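Local coordinates for protein NanS-p (Escherichia phage vB_EcoP_24B, PDB 6YP6) that probably binds carbohydrate as part of a carbohydrate esterase carried by a Shiga toxin-encoding phage, at residues 126-131 and 143-148; 111-116 and 184-189; 27-32 and 41-46; 86-91 and 198-203. One frame throughout, in Å; residues are numbered along the deposited sequence.

Interaction 1. Residues 126-131 and 143-148; sequences LNVMYH and GTFGAF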
loop_
_atom_site.group_PDB
_atom_site.type_symbol
_atom_site.label_atom_id
_atom_site.label_comp_id
_atom_site.label_asym_id
_atom_site.label_seq_id
_atom_site.Cartn_x
_atom_site.Cartn_y
_atom_site.Cartn_z
ATOM N N LEU A 126 1.053 11.410 10.697
ATOM C CA LEU A 126 1.260 10.414 9.650
ATOM C C LEU A 126 -0.021 10.321 8.826
ATOM O O LEU A 126 -1.084 9.983 9.359
ATOM C CB LEU A 126 1.599 9.049 10.251
ATOM C CG LEU A 126 2.014 7.987 9.231
ATOM C CD1 LEU A 126 3.332 8.352 8.575
ATOM C CD2 LEU A 126 2.096 6.605 9.856
ATOM N N ASN A 127 0.068 10.619 7.535
ATOM C CA ASN A 127 -1.091 10.725 6.662
ATOM C C ASN A 127 -1.113 9.632 5.600
ATOM O O ASN A 127 -0.071 9.116 5.184
ATOM C CB ASN A 127 -1.071 12.087 5.978
ATOM C CG ASN A 127 -1.190 13.212 6.963
ATOM O OD1 ASN A 127 -1.853 13.081 7.998
ATOM N ND2 ASN A 127 -0.534 14.317 6.668
ATOM N N VAL A 128 -2.334 9.323 5.161
ATOM C CA VAL A 128 -2.602 8.437 4.039
ATOM C C VAL A 128 -3.169 9.292 2.914
ATOM O O VAL A 128 -4.173 9.982 3.111
ATOM C CB VAL A 128 -3.610 7.342 4.410
ATOM C CG1 VAL A 128 -3.799 6.402 3.235
ATOM C CG2 VAL A 128 -3.210 6.581 5.654
ATOM N N MET A 129 -2.542 9.236 1.735
ATOM C CA MET A 129 -2.847 10.099 0.612
ATOM C C MET A 129 -3.164 9.261 -0.621
ATOM O O MET A 129 -2.670 8.148 -0.775
ATOM C CB MET A 129 -1.614 10.964 0.280
ATOM C CG MET A 129 -1.085 11.782 1.435
ATOM S SD MET A 129 -2.195 13.070 2.038
ATOM C CE MET A 129 -2.300 14.136 0.618
ATOM N N TYR A 130 -3.974 9.832 -1.512
ATOM C CA TYR A 130 -4.328 9.224 -2.791
ATOM C C TYR A 130 -3.666 10.018 -3.900
ATOM O O TYR A 130 -3.966 11.203 -4.084
ATOM C CB TYR A 130 -5.851 9.222 -2.946
ATOM C CG TYR A 130 -6.428 8.524 -4.159
ATOM C CD1 TYR A 130 -5.727 7.575 -4.880
ATOM C CD2 TYR A 130 -7.724 8.807 -4.559
ATOM C CE1 TYR A 130 -6.300 6.931 -5.981
ATOM C CE2 TYR A 130 -8.295 8.187 -5.652
ATOM C CZ TYR A 130 -7.589 7.244 -6.360
ATOM O OH TYR A 130 -8.172 6.645 -7.456
ATOM N N HIS A 131 -2.772 9.361 -4.640
ATOM C CA HIS A 131 -2.062 9.988 -5.757
ATOM C C HIS A 131 -2.939 9.929 -7.006
ATOM O O HIS A 131 -2.753 9.113 -7.913
ATOM C CB HIS A 131 -0.741 9.279 -5.979
ATOM C CG HIS A 131 0.176 9.974 -6.937
ATOM N ND1 HIS A 131 1.509 9.638 -7.036
ATOM C CD2 HIS A 131 -0.023 10.983 -7.823
ATOM C CE1 HIS A 131 2.084 10.402 -7.950
ATOM N NE2 HIS A 131 1.177 11.218 -8.450
ATOM N N GLY A 143 -6.958 10.229 5.068
ATOM C CA GLY A 143 -7.087 10.146 6.508
ATOM C C GLY A 143 -5.717 10.261 7.141
ATOM O O GLY A 143 -4.713 10.474 6.469
ATOM N N THR A 144 -5.709 10.122 8.460
ATOM C CA THR A 144 -4.481 10.221 9.224
ATOM C C THR A 144 -4.492 9.179 10.325
ATOM O O THR A 144 -5.544 8.839 10.865
ATOM C CB THR A 144 -4.308 11.633 9.811
ATOM O OG1 THR A 144 -3.067 11.706 10.505
ATOM C CG2 THR A 144 -5.411 12.008 10.796
ATOM N N PHE A 145 -3.301 8.708 10.682
ATOM C CA PHE A 145 -3.098 7.893 11.869
ATOM C C PHE A 145 -2.931 8.743 13.114
ATOM O O PHE A 145 -2.762 8.191 14.202
ATOM C CB PHE A 145 -1.857 7.008 11.707
ATOM C CG PHE A 145 -1.912 6.088 10.513
ATOM C CD1 PHE A 145 -1.401 6.496 9.298
ATOM C CD2 PHE A 145 -2.452 4.812 10.600
ATOM C CE1 PHE A 145 -1.431 5.681 8.192
ATOM C CE2 PHE A 145 -2.486 3.984 9.471
ATOM C CZ PHE A 145 -1.981 4.434 8.276
ATOM N N GLY A 146 -2.981 10.062 12.979
ATOM C CA GLY A 146 -2.748 10.950 14.090
ATOM C C GLY A 146 -1.286 11.339 14.205
ATOM O O GLY A 146 -0.487 11.179 13.271
ATOM N N ALA A 147 -0.938 11.874 15.375
ATOM C CA ALA A 147 0.423 12.326 15.610
ATOM C C ALA A 147 1.394 11.199 15.291
ATOM O O ALA A 147 1.196 10.052 15.686
ATOM C CB ALA A 147 0.572 12.757 17.064
ATOM N N PHE A 148 2.465 11.542 14.586
ATOM C CA PHE A 148 3.439 10.541 14.188
ATOM C C PHE A 148 4.033 9.837 15.399
ATOM O O PHE A 148 4.337 10.460 16.419
ATOM C CB PHE A 148 4.565 11.205 13.403
ATOM C CG PHE A 148 5.668 10.268 13.031
ATOM C CD1 PHE A 148 5.505 9.369 11.997
ATOM C CD2 PHE A 148 6.858 10.267 13.732
ATOM C CE1 PHE A 148 6.518 8.504 11.652
ATOM C CE2 PHE A 148 7.876 9.406 13.387
ATOM C CZ PHE A 148 7.712 8.517 12.341
#
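Leu126 and Phe145 meet through both backbone and side chain. In the backbone ladder, Phe145 N donates to Leu126 O (2.9 Å), and Leu126 N reaches Gly146 O at 3.0 Å. Further along, Val128 N bonds to Gly143 O (2.9 Å), whereas the return bond from Gly143 N is weak.

Polar side-chain contacts gather at Thr144 OG1, which lies 2.9 Å from Leu126 O and 3.1 Å from Asn127 OD1; its single proton can serve one of them at a time. The same oxygen accepts from Gly146 N, an ST turn at the point where the chain rounds a corner. The other end of the Asn127 amide is held by Asp122, which helps to fix its rotation.

Apolar contacts involve Leu126 and Val128. Val128 CG2 presses obliquely and tightly on Phe145 CE1 (3.2 Å), while Leu126 CD2 sits 3.5 Å from Phe145 CD1. With Leu126 CG anti to the backbone N (chi1 -172°), the other methyl, CD1, comes to the edge of the Phe148 ring. Together these contacts close an antiparallel beta hairpin whose second strand, 140-147, is an edge strand of the seven-stranded antiparallel sheet.

Interaction 2. Residues 111-116 and 184-189; sequences NNLLAA and SPVSAF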
loop_
_atom_site.group_PDB
_atom_site.type_symbol
_atom_site.label_atom_id
_atom_site.label_comp_id
_atom_site.label_asym_id
_atom_site.label_seq_id
_atom_site.Cartn_x
_atom_site.Cartn_y
_atom_site.Cartn_z
ATOM N N ASN A 111 -4.798 6.739 -16.414
ATOM C CA ASN A 111 -4.374 5.421 -15.971
ATOM C C ASN A 111 -5.329 4.862 -14.930
ATOM O O ASN A 111 -5.793 5.581 -14.035
ATOM C CB ASN A 111 -2.966 5.429 -15.391
ATOM C CG ASN A 111 -1.953 5.961 -16.361
ATOM O OD1 ASN A 111 -1.384 5.208 -17.139
ATOM N ND2 ASN A 111 -1.722 7.266 -16.328
ATOM N N ASN A 112 -5.593 3.564 -15.063
ATOM C CA ASN A 112 -6.484 2.832 -14.177
ATOM C C ASN A 112 -5.674 2.077 -13.134
ATOM O O ASN A 112 -4.913 1.159 -13.476
ATOM C CB ASN A 112 -7.302 1.825 -14.984
ATOM C CG ASN A 112 -8.165 2.476 -16.040
ATOM O OD1 ASN A 112 -8.724 3.553 -15.839
ATOM N ND2 ASN A 112 -8.299 1.796 -17.172
ATOM N N LEU A 113 -5.842 2.463 -11.871
ATOM C CA LEU A 113 -5.196 1.793 -10.749
ATOM C C LEU A 113 -6.232 1.503 -9.675
ATOM O O LEU A 113 -7.059 2.358 -9.356
ATOM C CB LEU A 113 -4.069 2.634 -10.114
ATOM C CG LEU A 113 -2.872 2.934 -11.007
ATOM C CD1 LEU A 113 -3.092 4.282 -11.677
ATOM C CD2 LEU A 113 -1.579 2.961 -10.265
ATOM N N LEU A 114 -6.161 0.298 -9.109
ATOM C CA LEU A 114 -7.000 -0.037 -7.958
ATOM C C LEU A 114 -6.368 0.414 -6.652
ATOM O O LEU A 114 -7.048 0.419 -5.616
ATOM C CB LEU A 114 -7.272 -1.538 -7.912
ATOM C CG LEU A 114 -8.007 -2.100 -9.132
ATOM C CD1 LEU A 114 -8.232 -3.587 -8.928
ATOM C CD2 LEU A 114 -9.309 -1.366 -9.407
ATOM N N ALA A 115 -5.087 0.778 -6.684
ATOM C CA ALA A 115 -4.412 1.369 -5.541
ATOM C C ALA A 115 -3.411 2.384 -6.049
ATOM O O ALA A 115 -2.688 2.119 -7.009
ATOM C CB ALA A 115 -3.675 0.318 -4.725
ATOM N N ALA A 116 -3.364 3.536 -5.387
ATOM C CA ALA A 116 -2.335 4.547 -5.638
ATOM C C ALA A 116 -2.216 5.371 -4.361
ATOM O O ALA A 116 -2.534 6.562 -4.323
ATOM C CB ALA A 116 -2.656 5.407 -6.852
ATOM N N SER A 184 -5.709 8.247 -12.555
ATOM C CA SER A 184 -4.521 8.734 -11.871
ATOM C C SER A 184 -3.403 8.935 -12.886
ATOM O O SER A 184 -3.376 8.253 -13.911
ATOM C CB SER A 184 -4.053 7.696 -10.840
ATOM O OG SER A 184 -2.728 7.914 -10.389
ATOM N N PRO A 185 -2.470 9.851 -12.606
ATOM C CA PRO A 185 -1.338 10.045 -13.523
ATOM C C PRO A 185 -0.249 8.999 -13.395
ATOM O O PRO A 185 0.669 8.991 -14.228
ATOM C CB PRO A 185 -0.793 11.419 -13.102
ATOM C CG PRO A 185 -1.065 11.468 -11.647
ATOM C CD PRO A 185 -2.419 10.804 -11.480
ATOM N N VAL A 186 -0.299 8.137 -12.375
ATOM C CA VAL A 186 0.773 7.170 -12.180
ATOM C C VAL A 186 0.793 6.207 -13.357
ATOM O O VAL A 186 -0.216 5.564 -13.677
ATOM C CB VAL A 186 0.612 6.449 -10.833
ATOM C CG1 VAL A 186 1.682 5.373 -10.679
ATOM C CG2 VAL A 186 0.679 7.448 -9.674
ATOM N N SER A 187 1.957 6.094 -13.994
ATOM C CA SER A 187 2.100 5.330 -15.225
ATOM C C SER A 187 3.338 4.458 -15.266
ATOM O O SER A 187 3.424 3.621 -16.163
ATOM C CB SER A 187 2.162 6.277 -16.429
ATOM O OG SER A 187 3.265 7.156 -16.300
ATOM N N ALA A 188 4.291 4.614 -14.349
ATOM C CA ALA A 188 5.614 4.023 -14.494
ATOM C C ALA A 188 5.703 2.586 -13.999
ATOM O O ALA A 188 6.775 1.983 -14.096
ATOM C CB ALA A 188 6.653 4.859 -13.735
ATOM N N PHE A 189 4.622 2.022 -13.467
ATOM C CA PHE A 189 4.659 0.705 -12.844
ATOM C C PHE A 189 3.916 -0.312 -13.697
ATOM O O PHE A 189 2.863 -0.015 -14.273
ATOM C CB PHE A 189 4.088 0.761 -11.424
ATOM C CG PHE A 189 4.847 1.690 -10.532
ATOM C CD1 PHE A 189 5.969 1.251 -9.837
ATOM C CD2 PHE A 189 4.477 3.015 -10.422
ATOM C CE1 PHE A 189 6.687 2.107 -9.040
ATOM C CE2 PHE A 189 5.198 3.885 -9.620
ATOM C CZ PHE A 189 6.305 3.429 -8.932
#
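Asn111 grips Ser184 with both its backbone and its side-chain amide. Ser184 N donates to Asn111 O at 3.1 Å. In the reverse direction, Ser184 O takes a hydrogen bond from Asn111 ND2 (3.1 Å, 155°), in the carbonyl plane and almost in the plane of the donor amide. Asn111 N adds a weak, bent bond to this same oxygen, which therefore serves two donors of one residue. With Asn111 CG anti to the carbonyl carbon (chi1 -57°), the amide swings over residues 184-187; its CG lies only 3.2 Å from Val186 O. ND2 also comes near that oxygen, but the angle is too poor for a bond.

The contact lays the loop between strands 174-180 and 193-197 alongside the start of strand 113-121, a member of the seven-stranded sheet in this two-sheet antiparallel fold. The loop is shaped by an ST turn: Ser184 OG accepts a nearly straight bond from Val186 N (3.1 Å, 172°). The hydroxyl's proton is used as well, since OG also bonds to the carbonyl oxygen of His131, just past the end of strand 125-130. Both roles of this buried hydroxyl are thus filled.

Next to the polar cluster, Leu113 splits its two methyls between partners. CD1 rests on Ser184 CB at 3.6 Å, and CD2 meets Val186 CG1 at 4.1 Å, the two side chains crossing at about a right angle. Val186 also packs against His131 and Tyr93, and Leu113 against Pro95.

Interaction 3. Residues 27-32 and 41-46; sequences GRAEVV and KAVKLT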
loop_
_atom_site.group_PDB
_atom_site.type_symbol
_atom_site.label_atom_id
_atom_site.label_comp_id
_atom_site.label_asym_id
_atom_site.label_seq_id
_atom_site.Cartn_x
_atom_site.Cartn_y
_atom_site.Cartn_z
ATOM N N GLY A 27 17.494 -1.606 -2.100
ATOM C CA GLY A 27 17.449 -1.649 -0.665
ATOM C C GLY A 27 17.763 -2.999 -0.043
ATOM O O GLY A 27 18.436 -3.862 -0.618
ATOM N N ARG A 28 17.287 -3.140 1.191
ATOM C CA ARG A 28 17.534 -4.295 2.031
ATOM C C ARG A 28 16.238 -4.650 2.737
ATOM O O ARG A 28 15.498 -3.764 3.169
ATOM C CB ARG A 28 18.604 -3.977 3.078
ATOM C CG ARG A 28 18.935 -5.153 3.966
ATOM C CD ARG A 28 19.949 -4.817 5.030
ATOM N NE ARG A 28 20.225 -6.000 5.836
ATOM C CZ ARG A 28 20.832 -5.988 7.016
ATOM N NH1 ARG A 28 21.237 -4.844 7.550
ATOM N NH2 ARG A 28 21.026 -7.127 7.664
ATOM N N ALA A 29 15.962 -5.948 2.837
ATOM C CA ALA A 29 14.830 -6.473 3.595
ATOM C C ALA A 29 15.421 -7.432 4.619
ATOM O O ALA A 29 15.939 -8.491 4.249
ATOM C CB ALA A 29 13.849 -7.191 2.673
ATOM N N GLU A 30 15.355 -7.068 5.895
ATOM C CA GLU A 30 15.918 -7.877 6.968
ATOM C C GLU A 30 14.789 -8.365 7.863
ATOM O O GLU A 30 14.066 -7.550 8.437
ATOM C CB GLU A 30 16.902 -7.057 7.802
ATOM C CG GLU A 30 17.593 -7.885 8.872
ATOM C CD GLU A 30 18.323 -7.062 9.914
ATOM O OE1 GLU A 30 18.337 -5.821 9.821
ATOM O OE2 GLU A 30 18.899 -7.665 10.847
ATOM N N VAL A 31 14.650 -9.681 8.003
ATOM C CA VAL A 31 13.667 -10.218 8.937
ATOM C C VAL A 31 14.194 -10.009 10.348
ATOM O O VAL A 31 15.324 -10.395 10.670
ATOM C CB VAL A 31 13.379 -11.696 8.638
ATOM C CG1 VAL A 31 12.370 -12.244 9.636
ATOM C CG2 VAL A 31 12.862 -11.858 7.217
ATOM N N VAL A 32 13.379 -9.381 11.193
ATOM C CA VAL A 32 13.795 -8.960 12.522
ATOM C C VAL A 32 12.781 -9.443 13.543
ATOM O O VAL A 32 11.659 -9.821 13.211
ATOM C CB VAL A 32 13.951 -7.431 12.641
ATOM C CG1 VAL A 32 15.080 -6.953 11.756
ATOM C CG2 VAL A 32 12.643 -6.715 12.308
ATOM N N LYS A 41 7.695 -11.288 14.761
ATOM C CA LYS A 41 8.530 -11.051 13.598
ATOM C C LYS A 41 8.024 -9.863 12.797
ATOM O O LYS A 41 6.856 -9.473 12.881
ATOM C CB LYS A 41 8.529 -12.276 12.664
ATOM C CG LYS A 41 9.046 -13.541 13.303
ATOM C CD LYS A 41 10.529 -13.436 13.578
ATOM C CE LYS A 41 11.096 -14.746 14.084
ATOM N NZ LYS A 41 12.580 -14.686 14.126
ATOM N N ALA A 42 8.930 -9.316 11.996
ATOM C CA ALA A 42 8.617 -8.285 11.016
ATOM C C ALA A 42 9.745 -8.297 9.994
ATOM O O ALA A 42 10.789 -8.904 10.213
ATOM C CB ALA A 42 8.519 -6.910 11.679
ATOM N N VAL A 43 9.532 -7.631 8.868
ATOM C CA VAL A 43 10.608 -7.396 7.909
ATOM C C VAL A 43 10.889 -5.903 7.865
ATOM O O VAL A 43 9.974 -5.089 7.713
ATOM C CB VAL A 43 10.341 -8.027 6.531
ATOM C CG1 VAL A 43 9.221 -7.324 5.787
ATOM C CG2 VAL A 43 11.633 -8.033 5.690
ATOM N N LYS A 44 12.144 -5.549 8.061
ATOM C CA LYS A 44 12.601 -4.170 8.098
ATOM C C LYS A 44 13.138 -3.799 6.726
ATOM O O LYS A 44 14.057 -4.449 6.211
ATOM C CB LYS A 44 13.691 -4.036 9.153
ATOM C CG LYS A 44 14.338 -2.666 9.251
ATOM C CD LYS A 44 15.340 -2.645 10.413
ATOM C CE LYS A 44 16.241 -1.422 10.403
ATOM N NZ LYS A 44 17.276 -1.484 11.475
ATOM N N LEU A 45 12.564 -2.755 6.148
ATOM C CA LEU A 45 12.881 -2.309 4.801
ATOM C C LEU A 45 13.620 -0.984 4.882
ATOM O O LEU A 45 13.123 -0.003 5.451
ATOM C CB LEU A 45 11.607 -2.168 3.971
ATOM C CG LEU A 45 10.735 -3.437 3.937
ATOM C CD1 LEU A 45 9.465 -3.163 3.156
ATOM C CD2 LEU A 45 11.444 -4.619 3.356
ATOM N N THR A 46 14.819 -0.976 4.316
ATOM C CA THR A 46 15.692 0.178 4.287
ATOM C C THR A 46 16.387 0.227 2.934
ATOM O O THR A 46 16.282 -0.691 2.115
ATOM C CB THR A 46 16.787 0.092 5.370
ATOM O OG1 THR A 46 17.591 -1.081 5.165
ATOM C CG2 THR A 46 16.182 0.079 6.767
HETATM O O HOH W 1 18.167 -4.365 12.427
HETATM O O HOH W 2 14.655 -12.444 13.093
#
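This is a regular antiparallel beta hairpin, in which strand 28-33 is joined to the eight-stranded sheet through strand 41-46; the latter pairs on its far side with strand 207-216 through Val43 and Leu45. Three hydrogen-bonded pairs, Arg28 with Thr46, Glu30 with Lys44 and Val32 with Ala42, each supply two backbone bonds, among them Lys44 N to Glu30 O (2.8 Å).

One face is apolar. Ala29 CB touches Leu45 CD2 at 3.6 Å and Val43 CG2 at 3.8 Å; the latter methyl, anti to the backbone N of Val43, reaches diagonally across to the alanine. Leu17 covers Ala29 from outside the hairpin.

The other face carries charge. Glu30 and Lys44 extend side by side, and a water bridges them, donating to Glu30 OE1 (3.0 Å) and accepting from Lys44 NZ (3.2 Å). Glu30 OE1 also forms a long salt bridge with Arg28 NH2 (3.7 Å); it stands well out of the guanidinium plane, so charge alone links them.

The pairing therefore rests on the backbone ladder and the small apolar face; the water-bridged Glu30-Lys44 pair probably adds a modest electrostatic term across the strands, while Arg28 and Glu30 attract within one strand.

Interaction 4. Residues 86-91 and 198-203; sequences NQYVMA and DITRGA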
loop_
_atom_site.group_PDB
_atom_site.type_symbol
_atom_site.label_atom_id
_atom_site.label_comp_id
_atom_site.label_asym_id
_atom_site.label_seq_id
_atom_site.Cartn_x
_atom_site.Cartn_y
_atom_site.Cartn_z
ATOM N N ASN A 86 7.315 16.149 5.804
ATOM C CA ASN A 86 7.145 15.841 4.381
ATOM C C ASN A 86 7.815 14.548 3.944
ATOM O O ASN A 86 7.735 14.194 2.761
ATOM C CB ASN A 86 7.544 17.034 3.510
ATOM C CG ASN A 86 6.852 18.308 3.979
ATOM O OD1 ASN A 86 5.650 18.296 4.270
ATOM N ND2 ASN A 86 7.605 19.387 4.109
ATOM N N GLN A 87 8.415 13.801 4.856
ATOM C CA GLN A 87 9.132 12.581 4.505
ATOM C C GLN A 87 8.187 11.412 4.247
ATOM O O GLN A 87 7.150 11.265 4.893
ATOM C CB GLN A 87 10.111 12.270 5.637
ATOM C CG GLN A 87 11.070 11.141 5.376
ATOM C CD GLN A 87 12.172 11.152 6.406
ATOM O OE1 GLN A 87 12.134 10.389 7.393
ATOM N NE2 GLN A 87 13.116 12.036 6.238
ATOM N N TYR A 88 8.537 10.603 3.247
ATOM C CA TYR A 88 7.740 9.454 2.861
ATOM C C TYR A 88 8.066 8.210 3.674
ATOM O O TYR A 88 9.203 8.002 4.098
ATOM C CB TYR A 88 7.956 9.109 1.376
ATOM C CG TYR A 88 7.468 10.199 0.453
ATOM C CD1 TYR A 88 6.111 10.445 0.262
ATOM C CD2 TYR A 88 8.378 11.018 -0.205
ATOM C CE1 TYR A 88 5.687 11.468 -0.564
ATOM C CE2 TYR A 88 7.969 12.041 -1.029
ATOM C CZ TYR A 88 6.626 12.271 -1.200
ATOM O OH TYR A 88 6.261 13.310 -2.014
ATOM N N VAL A 89 7.044 7.355 3.815
ATOM C CA VAL A 89 7.207 5.972 4.246
ATOM C C VAL A 89 7.163 5.060 3.021
ATOM O O VAL A 89 8.181 4.474 2.641
ATOM C CB VAL A 89 6.157 5.555 5.297
ATOM C CG1 VAL A 89 6.417 4.126 5.755
ATOM C CG2 VAL A 89 6.159 6.513 6.481
ATOM N N MET A 90 6.002 4.924 2.385
ATOM C CA MET A 90 5.861 3.978 1.278
ATOM C C MET A 90 4.573 4.265 0.531
ATOM O O MET A 90 3.689 4.969 1.018
ATOM C CB MET A 90 5.890 2.540 1.801
ATOM C CG MET A 90 4.734 2.178 2.701
ATOM S SD MET A 90 5.041 0.591 3.466
ATOM C CE MET A 90 3.789 0.601 4.732
ATOM N N ALA A 91 4.479 3.671 -0.648
ATOM C CA ALA A 91 3.312 3.739 -1.504
ATOM C C ALA A 91 2.942 2.346 -1.995
ATOM O O ALA A 91 3.790 1.459 -2.132
ATOM C CB ALA A 91 3.572 4.629 -2.730
ATOM N N ASP A 198 9.280 2.654 -1.451
ATOM C CA ASP A 198 9.513 3.911 -0.737
ATOM C C ASP A 198 9.694 5.112 -1.670
ATOM O O ASP A 198 10.035 6.190 -1.183
ATOM C CB ASP A 198 10.643 3.815 0.297
ATOM C CG ASP A 198 12.027 3.776 -0.313
ATOM O OD1 ASP A 198 12.165 3.287 -1.447
ATOM O OD2 ASP A 198 12.984 4.250 0.365
ATOM N N ILE A 199 9.408 4.950 -2.969
ATOM C CA ILE A 199 9.110 6.044 -3.892
ATOM C C ILE A 199 10.355 6.739 -4.432
ATOM O O ILE A 199 10.536 6.864 -5.650
ATOM C CB ILE A 199 8.150 7.084 -3.260
ATOM C CG1 ILE A 199 6.863 6.434 -2.731
ATOM C CG2 ILE A 199 7.823 8.180 -4.273
ATOM C CD1 ILE A 199 6.037 7.363 -1.844
ATOM N N THR A 200 11.191 7.245 -3.536
ATOM C CA THR A 200 12.244 8.184 -3.861
ATOM C C THR A 200 13.605 7.612 -3.502
ATOM O O THR A 200 13.731 6.778 -2.602
ATOM C CB THR A 200 11.984 9.498 -3.106
ATOM O OG1 THR A 200 13.018 10.431 -3.401
ATOM C CG2 THR A 200 11.938 9.311 -1.585
ATOM N N ARG A 201 14.638 8.076 -4.218
ATOM C CA ARG A 201 16.005 7.738 -3.826
ATOM C C ARG A 201 16.447 8.488 -2.575
ATOM O O ARG A 201 17.388 8.057 -1.897
ATOM C CB ARG A 201 16.973 8.050 -4.965
ATOM C CG ARG A 201 16.824 7.137 -6.157
ATOM C CD ARG A 201 17.675 7.631 -7.316
ATOM N NE ARG A 201 17.894 6.585 -8.301
ATOM C CZ ARG A 201 18.950 5.774 -8.313
ATOM N NH1 ARG A 201 19.898 5.889 -7.392
ATOM N NH2 ARG A 201 19.058 4.851 -9.256
ATOM N N GLY A 202 15.804 9.609 -2.270
ATOM C CA GLY A 202 16.120 10.364 -1.078
ATOM C C GLY A 202 15.734 9.600 0.175
ATOM O O GLY A 202 15.038 8.584 0.143
ATOM N N ALA A 203 16.221 10.076 1.315
ATOM C CA ALA A 203 15.939 9.381 2.561
ATOM C C ALA A 203 14.438 9.298 2.818
ATOM O O ALA A 203 13.707 10.288 2.690
ATOM C CB ALA A 203 16.605 10.098 3.730
#
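Tyr88 and Ile199 come together because each holds its first side-chain branch anti to its own carbonyl carbon: Tyr88 CG at chi1 -65° and Ile199 CG1 at chi1 -54°. An extended second torsion in Ile199 (chi2 168°) then pushes CD1 out to the tyrosine, where it lies 3.7 Å from Tyr88 CD1, the side chains crossing at about a right angle and the methyl approaching the ring obliquely. The same isoleucine lies against Ala91 CB, which is 3.8 Å from Ile199 CG1. Thr200 CG2 approaches the ring on its CD2 side, at 4.2 Å from Tyr88 CD2.

Two turns shape the loop. Thr200 N bonds to Asp198 O (2.8 Å) around Ile199, whose phi is positive, a classic gamma turn, and Thr200 OG1 then accepts from Gly202 N (3.1 Å) in an ST turn. In strand 88-95, Val89 and Met90 both face Ile119 as a classic beta bulge; Val89 O lies 3.5 Å from Asp198 CB. Just before the strand, Gln87 CG passes 3.9 Å from Ala203 O. Backbone bonds of Tyr88 with Tyr205 and of Ala91 with Thr197 flank the loop, which arches away from the sheet between them.

Asp198 turns its carboxylate elsewhere, to Ser53, Trp54, Thr204 and a salt bridge with Lys47. Across the contact itself methyls meet an aromatic ring and an alanine, so it probably rests on dispersion and burial of apolar surface, while the Asp198 carboxylate and Thr200 OG1 have their partners elsewhere.

Interactions 1, 2 and 4 all reach the seven-stranded sheet, where strands 88-95, 113-121 and 125-130 lie side by side, while interaction 3 belongs to the eight-stranded one. Along the chain interaction 3 closes first; interaction 4 then spans interaction 2, which in turn spans interaction 1. Interactions 1 and 2, with centres about 20 Å apart, touch where His131 N meets Ala116 O between neighbouring strands. Interactions 1 and 4 (centres about 14 Å apart) touch where Leu126 CD1 packs on Val89 CG2. Interactions 2 and 3 lie on opposite sides of the chain's centre. Interactions 1 and 3 build one sheet each, whereas the loop of interaction 4 runs from strand 193-197 of one sheet to strand 207-216 of the other.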